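Putative lipoprotein (Parabacteroides distasonis ATCC 8503, PDB 3JX8) is of unproven function but is probably a surface-anchored lipoprotein of the auto-transporter adhesin type, with suggested roles in cell adhesion or lipid binding. Local coordinates at residues D24-T27 against D33-Y36; V47-D50 against Y56-T59; G64-Y69 against I91-K96. All coordinates share one frame; numbering follows the deposited sequence. Where two conformers were deposited one is given.

Contact 1 of 3, residues D24-T27 against D33-Y36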
ATOM      1  N   ASP A  24      12.226   0.600  24.920  1.00 26.28           N
ATOM      2  CA  ASP A  24      11.194   1.505  24.465  1.00 27.11           C
ATOM      3  C   ASP A  24      10.668   1.093  23.106  1.00 27.12           C
ATOM      4  O   ASP A  24       9.854   1.786  22.515  1.00 27.54           O
ATOM      5  CB  ASP A  24      11.714   2.946  24.431  1.00 27.36           C
ATOM      6  CG  ASP A  24      12.844   3.160  23.442  1.00 28.48           C
ATOM      7  OD1 ASP A  24      13.206   2.234  22.671  1.00 29.42           O
ATOM      8  OD2 ASP A  24      13.384   4.289  23.434  1.00 32.23           O
ATOM      9  N   GLU A  25      11.126  -0.052  22.621  1.00 27.55           N
ATOM     10  CA  GLU A  25      10.748  -0.527  21.302  1.00 27.71           C
ATOM     11  C   GLU A  25      10.683  -2.059  21.299  1.00 26.35           C
ATOM     12  O   GLU A  25      11.456  -2.716  22.013  1.00 26.39           O
ATOM     13  CB  GLU A  25      11.766   0.025  20.327  1.00 28.61           C
ATOM     14  CG  GLU A  25      11.564  -0.368  18.913  1.00 33.42           C
ATOM     15  CD  GLU A  25      12.598   0.265  17.984  1.00 39.55           C
ATOM     16  OE1 GLU A  25      13.009   1.445  18.254  1.00 40.81           O
ATOM     17  OE2 GLU A  25      12.970  -0.435  16.991  1.00 40.15           O
ATOM     18  N   ILE A  26       9.733  -2.614  20.537  1.00 25.73           N
ATOM     19  CA  ILE A  26       9.516  -4.070  20.419  1.00 24.44           C
ATOM     20  C   ILE A  26       9.541  -4.494  18.964  1.00 24.98           C
ATOM     21  O   ILE A  26       8.824  -3.927  18.147  1.00 25.16           O
ATOM     22  CB  ILE A  26       8.163  -4.516  21.007  1.00 24.35           C
ATOM     23  CG1 ILE A  26       8.095  -4.275  22.531  1.00 22.77           C
ATOM     24  CG2 ILE A  26       7.903  -6.007  20.694  1.00 22.03           C
ATOM     25  CD1 ILE A  26       6.658  -4.481  23.143  1.00 21.57           C
ATOM     26  N   THR A  27      10.370  -5.494  18.652  1.00 24.91           N
ATOM     27  CA  THR A  27      10.321  -6.231  17.405  1.00 25.03           C
ATOM     28  C   THR A  27       9.808  -7.604  17.769  1.00 25.06           C
ATOM     29  O   THR A  27      10.511  -8.356  18.449  1.00 25.37           O
ATOM     30  CB  THR A  27      11.723  -6.419  16.803  1.00 24.65           C
ATOM     31  OG1 THR A  27      12.213  -5.155  16.415  1.00 25.00           O
ATOM     32  CG2 THR A  27      11.672  -7.298  15.576  1.00 25.34           C
ATOM     33  N   ASP A  33       0.345 -15.083  21.685  1.00 25.61           N
ATOM     34  CA  ASP A  33      -0.434 -14.070  22.384  1.00 25.95           C
ATOM     35  C   ASP A  33       0.514 -13.318  23.312  1.00 25.33           C
ATOM     36  O   ASP A  33       1.047 -13.881  24.276  1.00 25.33           O
ATOM     37  CB  ASP A  33      -1.567 -14.706  23.168  1.00 26.13           C
ATOM     38  CG  ASP A  33      -2.620 -15.324  22.256  1.00 28.87           C
ATOM     39  OD1 ASP A  33      -2.877 -14.794  21.151  1.00 30.80           O
ATOM     40  OD2 ASP A  33      -3.224 -16.325  22.654  1.00 33.35           O
ATOM     41  N   PHE A  34       0.737 -12.051  22.988  1.00 24.75           N
ATOM     42  CA  PHE A  34       1.698 -11.204  23.650  1.00 24.60           C
ATOM     43  C   PHE A  34       0.899 -10.173  24.409  1.00 25.08           C
ATOM     44  O   PHE A  34       0.170  -9.412  23.818  1.00 26.16           O
ATOM     45  CB  PHE A  34       2.583 -10.564  22.575  1.00 24.45           C
ATOM     46  CG  PHE A  34       3.830  -9.849  23.075  1.00 23.38           C
ATOM     47  CD1 PHE A  34       3.846  -9.104  24.251  1.00 23.57           C
ATOM     48  CD2 PHE A  34       4.966  -9.847  22.279  1.00 22.78           C
ATOM     49  CE1 PHE A  34       4.990  -8.418  24.639  1.00 25.02           C
ATOM     50  CE2 PHE A  34       6.124  -9.191  22.684  1.00 23.15           C
ATOM     51  CZ  PHE A  34       6.142  -8.483  23.848  1.00 23.00           C
ATOM     52  N   GLU A  35       1.024 -10.163  25.727  1.00 25.65           N
ATOM     53  CA  GLU A  35       0.442  -9.120  26.573  1.00 26.06           C
ATOM     54  C   GLU A  35       1.504  -8.147  27.047  1.00 24.61           C
ATOM     55  O   GLU A  35       2.480  -8.555  27.686  1.00 24.11           O
ATOM     56  CB  GLU A  35      -0.164  -9.728  27.822  1.00 27.02           C
ATOM     57  CG  GLU A  35      -1.356 -10.559  27.585  1.00 31.77           C
ATOM     58  CD  GLU A  35      -1.865 -11.184  28.876  1.00 39.23           C
ATOM     59  OE1 GLU A  35      -1.325 -10.866  29.986  1.00 45.65           O
ATOM     60  OE2 GLU A  35      -2.817 -11.985  28.776  1.00 43.34           O
ATOM     61  N   TYR A  36       1.293  -6.865  26.767  1.00 23.88           N
ATOM     62  CA  TYR A  36       2.253  -5.828  27.124  1.00 23.77           C
ATOM     63  C   TYR A  36       1.543  -4.765  27.938  1.00 24.79           C
ATOM     64  O   TYR A  36       0.346  -4.527  27.761  1.00 25.74           O
ATOM     65  CB  TYR A  36       2.911  -5.202  25.873  1.00 23.21           C
ATOM     66  CG  TYR A  36       3.754  -3.985  26.213  1.00 21.79           C
ATOM     67  CD1 TYR A  36       5.069  -4.120  26.621  1.00 22.10           C
ATOM     68  CD2 TYR A  36       3.212  -2.709  26.179  1.00 22.75           C
ATOM     69  CE1 TYR A  36       5.817  -3.017  26.982  1.00 22.44           C
ATOM     70  CE2 TYR A  36       3.944  -1.608  26.542  1.00 22.45           C
ATOM     71  CZ  TYR A  36       5.255  -1.767  26.938  1.00 23.22           C
ATOM     72  OH  TYR A  36       5.996  -0.661  27.327  1.00 25.68           O
TER
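Two facing walls of a beta-solenoid, the fold expected of the auto-transporter adhesin head family and its pectate-lyase-like clan, meet where Ile26 of strand 25-29 looks across the interior at Phe34 and Tyr36 of strand 33-38. No hydrogen bond joins the segments; the CA atoms of Ile26 and Tyr36 stand 10.0 Å apart, a spacing for side chains to fill. Ile26 suits the place because its branches can serve two rings. Its CG1 lies anti to the carbonyl carbon (chi1 -65°), and the extended continuation (chi2 170°) carries CD1 to where it touches both aromatic rings, 4.1 Å from Phe34 CZ. The CG2 branch adds a looser touch, 4.2 Å from CE2 of Phe34. Ile26 and Phe34 come from opposite walls, while Tyr36 slants across the isoleucine.

Phe34 is wholly apolar and fits the core, where Phe28 meets it edge-to-face and Phe109 of the next wall strand lies at about 45°. Tyr36 can be buried beside it because its OH is hydrogen-bonded to Ser95, leaving the ring carbons for packing: Tyr36 CD1 rests 3.8 Å from Ile26 CD1.

Contact 2 of 3, residues V47-D50 against Y56-T59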
ATOM      1  N   VAL A  47       8.128 -15.766  28.880  1.00 23.84           N
ATOM      2  CA  VAL A  47       7.727 -16.459  27.650  1.00 23.24           C
ATOM      3  C   VAL A  47       7.385 -17.911  27.993  1.00 23.74           C
ATOM      4  O   VAL A  47       8.159 -18.599  28.682  1.00 23.57           O
ATOM      5  CB  VAL A  47       8.858 -16.470  26.597  1.00 22.95           C
ATOM      6  CG1 VAL A  47       8.431 -17.276  25.349  1.00 21.27           C
ATOM      7  CG2 VAL A  47       9.293 -15.052  26.234  1.00 21.14           C
ATOM      8  N   THR A  48       6.233 -18.365  27.506  1.00 23.56           N
ATOM      9  CA  THR A  48       5.795 -19.734  27.641  1.00 23.40           C
ATOM     10  C   THR A  48       5.652 -20.332  26.238  1.00 24.19           C
ATOM     11  O   THR A  48       4.886 -19.833  25.404  1.00 24.61           O
ATOM     12  CB  THR A  48       4.459 -19.803  28.364  1.00 23.50           C
ATOM     13  OG1 THR A  48       4.581 -19.182  29.651  1.00 23.14           O
ATOM     14  CG2 THR A  48       3.977 -21.271  28.519  1.00 21.51           C
ATOM     15  N   ILE A  49       6.383 -21.408  25.976  1.00 24.17           N
ATOM     16  CA  ILE A  49       6.301 -22.091  24.682  1.00 23.81           C
ATOM     17  C   ILE A  49       6.720 -23.549  24.900  1.00 24.84           C
ATOM     18  O   ILE A  49       7.366 -23.872  25.928  1.00 25.47           O
ATOM     19  CB  ILE A  49       7.195 -21.351  23.610  1.00 23.74           C
ATOM     20  CG1 ILE A  49       6.771 -21.721  22.177  1.00 23.12           C
ATOM     21  CG2 ILE A  49       8.710 -21.594  23.837  1.00 20.75           C
ATOM     22  CD1 ILE A  49       7.323 -20.772  21.109  1.00 17.59           C
ATOM     23  N   ASP A  50       6.364 -24.432  23.972  1.00 24.67           N
ATOM     24  CA  ASP A  50       6.857 -25.794  24.018  1.00 24.51           C
ATOM     25  C   ASP A  50       8.372 -25.758  24.275  1.00 24.82           C
ATOM     26  O   ASP A  50       9.107 -25.004  23.628  1.00 24.93           O
ATOM     27  CB  ASP A  50       6.554 -26.558  22.724  1.00 24.17           C
ATOM     28  CG  ASP A  50       5.063 -26.545  22.366  1.00 23.52           C
ATOM     29  OD1 ASP A  50       4.565 -25.459  22.036  1.00 23.36           O
ATOM     30  OD2 ASP A  50       4.393 -27.608  22.394  1.00 22.96           O
ATOM     31  N   TYR A  56      15.068 -22.376  19.186  1.00 24.68           N
ATOM     32  CA  TYR A  56      14.850 -21.793  17.868  1.00 24.81           C
ATOM     33  C   TYR A  56      14.400 -20.340  17.905  1.00 24.93           C
ATOM     34  O   TYR A  56      14.070 -19.786  16.876  1.00 25.21           O
ATOM     35  CB  TYR A  56      13.817 -22.627  17.118  1.00 24.61           C
ATOM     36  CG  TYR A  56      14.291 -24.028  16.890  1.00 25.71           C
ATOM     37  CD1 TYR A  56      14.052 -25.018  17.835  1.00 27.45           C
ATOM     38  CD2 TYR A  56      15.023 -24.374  15.749  1.00 27.24           C
ATOM     39  CE1 TYR A  56      14.503 -26.315  17.657  1.00 26.46           C
ATOM     40  CE2 TYR A  56      15.473 -25.669  15.568  1.00 27.44           C
ATOM     41  CZ  TYR A  56      15.189 -26.632  16.536  1.00 27.63           C
ATOM     42  OH  TYR A  56      15.607 -27.922  16.402  1.00 31.26           O
ATOM     43  N   LEU A  57      14.388 -19.733  19.085  1.00 25.49           N
ATOM     44  CA  LEU A  57      13.767 -18.436  19.298  1.00 26.12           C
ATOM     45  C   LEU A  57      14.806 -17.453  19.845  1.00 26.53           C
ATOM     46  O   LEU A  57      15.627 -17.823  20.666  1.00 27.66           O
ATOM     47  CB  LEU A  57      12.631 -18.634  20.315  1.00 26.29           C
ATOM     48  CG  LEU A  57      11.497 -17.649  20.486  1.00 27.12           C
ATOM     49  CD1 LEU A  57      10.704 -17.554  19.172  1.00 24.06           C
ATOM     50  CD2 LEU A  57      10.592 -18.061  21.690  1.00 26.75           C
ATOM     51  N   VAL A  58      14.805 -16.221  19.369  1.00 26.03           N
ATOM     52  CA  VAL A  58      15.583 -15.140  19.984  1.00 25.15           C
ATOM     53  C   VAL A  58      14.638 -14.422  20.914  1.00 25.38           C
ATOM     54  O   VAL A  58      13.501 -14.146  20.524  1.00 24.77           O
ATOM     55  CB  VAL A  58      16.108 -14.142  18.923  1.00 25.43           C
ATOM     56  CG1 VAL A  58      16.738 -12.913  19.595  1.00 23.88           C
ATOM     57  CG2 VAL A  58      17.068 -14.866  17.951  1.00 23.80           C
ATOM     58  N   THR A  59      15.073 -14.181  22.154  1.00 25.86           N
ATOM     59  CA  THR A  59      14.280 -13.458  23.155  1.00 26.89           C
ATOM     60  C   THR A  59      15.226 -12.629  24.006  1.00 28.25           C
ATOM     61  O   THR A  59      15.816 -13.142  24.947  1.00 28.96           O
ATOM     62  CB  THR A  59      13.533 -14.404  24.097  1.00 27.19           C
ATOM     63  OG1 THR A  59      14.485 -15.241  24.761  1.00 27.57           O
ATOM     64  CG2 THR A  59      12.533 -15.275  23.374  1.00 25.85           C
TER
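Apolar contact carries this interface, and Leu57 is its hub: CD2 of Leu57 lies 4.3 Å from Val47 CG1 and also 4.3 Å from Ile49 CD1. Leucine suits the position because it is long enough to bring a single methyl, CD2, to both neighbours; with CG anti to the backbone N (chi1 -161°), CD2 is carried toward the other strand. Val47 and Ile49, two residues apart on one extended strand, both face inward. The short branches of Val47 fill a near position, whereas Ile49 needs its longer arm to bring CD1 to the leucine. A further van der Waals touch joins Val47 CG2 to Thr59 CG2, at 4.3 Å, so that the threonine offers its methyl to the valine.

The strands run nearly antiparallel, at 171°, yet their axes come no closer than 10.9 Å. They are therefore opposing walls rather than sheet neighbours, packed face to face across the interior near the N-terminal end of a fold consistent with a beta-solenoid. Tyr89 of strand 89-95 touches Val47, Ile49 and Leu57 and extends the same apolar layer.

Hydrogen bonding is directed outside the pair. In the backbone, Val47 pairs with Arg16 and Ile49 with Glu14, while Val58 pairs with Tyr69. Among side chains, Asp50 uses OD2 to accept from Gly11 N and to hydrogen-bond Thr87 OG1, and Thr48 OG1 is hydrogen-bonded to Thr15 OG1.

Contact 3 of 3, residues G64-Y69 against I91-K96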
ATOM      1  N   GLY A  64      18.076  -1.091  23.741  1.00 29.84           N
ATOM      2  CA  GLY A  64      16.769  -0.628  24.141  1.00 29.21           C
ATOM      3  C   GLY A  64      15.584  -1.153  23.369  1.00 28.15           C
ATOM      4  O   GLY A  64      14.520  -0.536  23.421  1.00 28.06           O
ATOM      5  N   THR A  65      15.764  -2.284  22.681  1.00 27.30           N
ATOM      6  CA  THR A  65      14.704  -2.945  21.933  1.00 26.29           C
ATOM      7  C   THR A  65      14.527  -4.396  22.361  1.00 26.05           C
ATOM      8  O   THR A  65      15.490  -5.157  22.379  1.00 26.38           O
ATOM      9  CB  THR A  65      15.009  -2.905  20.427  1.00 26.40           C
ATOM     10  OG1 THR A  65      15.110  -1.536  20.031  1.00 26.86           O
ATOM     11  CG2 THR A  65      13.917  -3.567  19.605  1.00 25.52           C
ATOM     12  N   LEU A  66      13.291  -4.756  22.714  1.00 25.16           N
ATOM     13  CA  LEU A  66      12.908  -6.122  22.971  1.00 24.63           C
ATOM     14  C   LEU A  66      12.721  -6.804  21.622  1.00 24.79           C
ATOM     15  O   LEU A  66      11.930  -6.363  20.781  1.00 24.34           O
ATOM     16  CB  LEU A  66      11.616  -6.196  23.805  1.00 24.14           C
ATOM     17  CG  LEU A  66      11.022  -7.598  23.991  1.00 24.59           C
ATOM     18  CD1 LEU A  66      11.958  -8.500  24.786  1.00 24.01           C
ATOM     19  CD2 LEU A  66       9.620  -7.525  24.625  1.00 22.32           C
ATOM     20  N   LYS A  67      13.450  -7.885  21.436  1.00 24.57           N
ATOM     21  CA  LYS A  67      13.432  -8.640  20.218  1.00 25.66           C
ATOM     22  C   LYS A  67      13.023 -10.071  20.514  1.00 24.99           C
ATOM     23  O   LYS A  67      13.716 -10.768  21.291  1.00 25.44           O
ATOM     24  CB  LYS A  67      14.824  -8.620  19.616  1.00 26.35           C
ATOM     25  CG  LYS A  67      15.291  -7.239  19.222  1.00 30.58           C
ATOM     26  CD  LYS A  67      16.760  -7.276  18.824  1.00 36.05           C
ATOM     27  CE  LYS A  67      17.271  -5.894  18.439  1.00 41.01           C
ATOM     28  NZ  LYS A  67      18.555  -5.947  17.622  1.00 43.99           N
ATOM     29  N   ILE A  68      11.907 -10.500  19.910  1.00 23.94           N
ATOM     30  CA  ILE A  68      11.384 -11.868  20.020  1.00 23.39           C
ATOM     31  C   ILE A  68      11.050 -12.345  18.608  1.00 23.77           C
ATOM     32  O   ILE A  68      10.133 -11.829  17.966  1.00 23.92           O
ATOM     33  CB  ILE A  68      10.141 -11.953  20.949  1.00 22.92           C
ATOM     34  CG1 ILE A  68      10.551 -11.585  22.378  1.00 23.37           C
ATOM     35  CG2 ILE A  68       9.494 -13.372  20.924  1.00 20.94           C
ATOM     36  CD1 ILE A  68       9.400 -11.493  23.387  1.00 20.31           C
ATOM     37  N   TYR A  69      11.801 -13.308  18.105  1.00 24.05           N
ATOM     38  CA  TYR A  69      11.528 -13.835  16.775  1.00 24.68           C
ATOM     39  C   TYR A  69      12.246 -15.149  16.563  1.00 24.69           C
ATOM     40  O   TYR A  69      13.232 -15.427  17.256  1.00 23.73           O
ATOM     41  CB  TYR A  69      11.962 -12.814  15.714  1.00 25.73           C
ATOM     42  CG  TYR A  69      13.372 -12.332  15.877  1.00 27.75           C
ATOM     43  CD1 TYR A  69      14.417 -13.075  15.389  1.00 31.52           C
ATOM     44  CD2 TYR A  69      13.660 -11.125  16.475  1.00 32.89           C
ATOM     45  CE1 TYR A  69      15.714 -12.666  15.523  1.00 34.36           C
ATOM     46  CE2 TYR A  69      14.992 -10.701  16.618  1.00 35.42           C
ATOM     47  CZ  TYR A  69      15.993 -11.488  16.146  1.00 36.89           C
ATOM     48  OH  TYR A  69      17.315 -11.122  16.254  1.00 45.51           O
ATOM     49  N   ILE A  91       3.365 -14.599  25.746  1.00 23.62           N
ATOM     50  CA  ILE A  91       4.412 -13.695  26.157  1.00 23.09           C
ATOM     51  C   ILE A  91       3.777 -12.634  27.062  1.00 23.76           C
ATOM     52  O   ILE A  91       2.700 -12.104  26.754  1.00 24.33           O
ATOM     53  CB  ILE A  91       5.063 -12.988  24.944  1.00 23.11           C
ATOM     54  CG1 ILE A  91       5.611 -14.033  23.958  1.00 21.63           C
ATOM     55  CG2 ILE A  91       6.147 -11.983  25.426  1.00 21.05           C
ATOM     56  CD1 ILE A  91       6.017 -13.488  22.568  1.00 20.27           C
ATOM     57  N   LYS A  92       4.418 -12.349  28.189  1.00 23.54           N
ATOM     58  CA  LYS A  92       4.006 -11.239  29.038  0.50 23.90           C
ATOM     59  C   LYS A  92       5.222 -10.350  29.260  1.00 23.48           C
ATOM     60  O   LYS A  92       6.313 -10.831  29.609  1.00 22.97           O
ATOM     61  CB  LYS A  92       3.433 -11.738  30.362  0.50 24.28           C
ATOM     62  CG  LYS A  92       2.104 -12.458  30.203  0.50 25.57           C
ATOM     63  CD  LYS A  92       1.418 -12.665  31.531  0.50 27.40           C
ATOM     64  CE  LYS A  92       0.079 -13.364  31.341  0.50 28.85           C
ATOM     65  NZ  LYS A  92      -0.816 -13.114  32.510  0.50 30.23           N
ATOM     66  N   SER A  93       5.062  -9.055  29.034  1.00 22.72           N
ATOM     67  CA  SER A  93       6.202  -8.167  29.254  1.00 22.50           C
ATOM     68  C   SER A  93       5.747  -6.778  29.607  1.00 22.55           C
ATOM     69  O   SER A  93       4.613  -6.410  29.320  1.00 22.73           O
ATOM     70  CB  SER A  93       7.125  -8.145  28.022  1.00 22.45           C
ATOM     71  OG  SER A  93       8.368  -7.529  28.302  1.00 20.84           O
ATOM     72  N   ASN A  94       6.627  -6.027  30.257  1.00 22.58           N
ATOM     73  CA  ASN A  94       6.410  -4.623  30.490  1.00 23.05           C
ATOM     74  C   ASN A  94       7.697  -3.802  30.457  1.00 23.41           C
ATOM     75  O   ASN A  94       8.810  -4.331  30.612  1.00 24.02           O
ATOM     76  CB  ASN A  94       5.642  -4.413  31.787  1.00 23.93           C
ATOM     77  CG  ASN A  94       6.364  -4.971  33.002  1.00 23.69           C
ATOM     78  OD1 ASN A  94       7.270  -4.335  33.551  1.00 25.75           O
ATOM     79  ND2 ASN A  94       5.941  -6.133  33.442  1.00 19.43           N
ATOM     80  N   SER A  95       7.537  -2.515  30.192  1.00 23.68           N
ATOM     81  CA  SER A  95       8.656  -1.563  30.194  1.00 23.81           C
ATOM     82  C   SER A  95       8.065  -0.228  30.567  1.00 24.60           C
ATOM     83  O   SER A  95       6.837  -0.115  30.729  1.00 23.77           O
ATOM     84  CB  SER A  95       9.347  -1.471  28.834  1.00 24.00           C
ATOM     85  OG  SER A  95       8.509  -0.860  27.875  1.00 22.92           O
ATOM     86  N   LYS A  96       8.920   0.782  30.708  1.00 25.53           N
ATOM     87  CA  LYS A  96       8.443   2.084  31.154  1.00 26.95           C
ATOM     88  C   LYS A  96       7.586   2.739  30.075  1.00 27.32           C
ATOM     89  O   LYS A  96       6.558   3.330  30.383  1.00 28.07           O
ATOM     90  CB  LYS A  96       9.607   2.978  31.581  1.00 27.76           C
ATOM     91  CG  LYS A  96      10.536   2.315  32.656  1.00 30.82           C
ATOM     92  CD  LYS A  96      10.288   2.788  34.082  1.00 36.01           C
ATOM     93  CE  LYS A  96      10.764   1.785  35.200  1.00 38.02           C
ATOM     94  NZ  LYS A  96      12.037   1.031  34.896  1.00 39.43           N
TER
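Ser93 OG is gripped by two hydrogen bonds from outside the pair, one with the backbone O of Tyr44 and one with the hydroxyl of Tyr23, and it also forms the polar end of this interface, lying 3.9 Å from Leu66 CD2. That approach is a van der Waals touch between a methyl and an oxygen. Serine is small enough to leave room for the leucine, and its buried hydroxyl is provided for by the two tyrosines. The hydroxyl stands anti to its own amide nitrogen (chi1 -167°), which points it into the interior, where Leu66 arrives from the facing strand.

Two residues along each strand, the contact becomes purely hydrocarbon. Ile68 and Ile91 reach for each other tip to tip, with Ile68 CG2 3.8 Å from Ile91 CD1. The end methyl of Ile68 completes the match: its CD1 sits 3.9 Å from Ile91 CG2 and 4.0 Å from Ile91 CD1. Both isoleucines hold CG1 anti to the carbonyl carbon (chi1 -65° for Ile68, -57° for Ile91), and each presents both a CG2 and a CD1 methyl to the other. Beta-branched residues are well suited here, being compatible with extended backbone and filling the space between walls with two methyls apiece.

The CA atoms of Leu66 and Ser93 are 9.4 Å apart, and those of Ile68 and Ile91 9.5 Å, so the two strands keep an almost constant separation as opposing walls of the beta-solenoid. Phe34 touches all four of these residues, and Leu45 packs on Leu66, Ile91 and Ser93. With no hydrogen bond between the segments, the walls meet here through van der Waals packing, and the one buried hydroxyl in the interface has its hydrogen bonding met by Tyr44 and Tyr23.

From the N terminus, strand 25-29 passes through a three-residue turn into strand 33-38, and contact 1 closes that short connection. Strand 44-50 follows, and contact 2 closes the six-residue connection into strand 57-62. Contact 3 joins strand 65-70 to strand 89-95 across a longer excursion, its segments 64-69 and 91-96 lying 21 residues apart. The three loops come in series, neither nesting nor crossing. In space they interlock: strands 25-29 and 65-70 are sheet neighbours, as are 33-38 and 89-95, where Glu35 N lies 2.8 Å from Ile91 O. Contacts 2 and 3 share the pairing of strands 57-62 and 65-70, whereas contacts 1 and 2 do not touch. Together they tie two opposing walls at the N-terminal end of the solenoid.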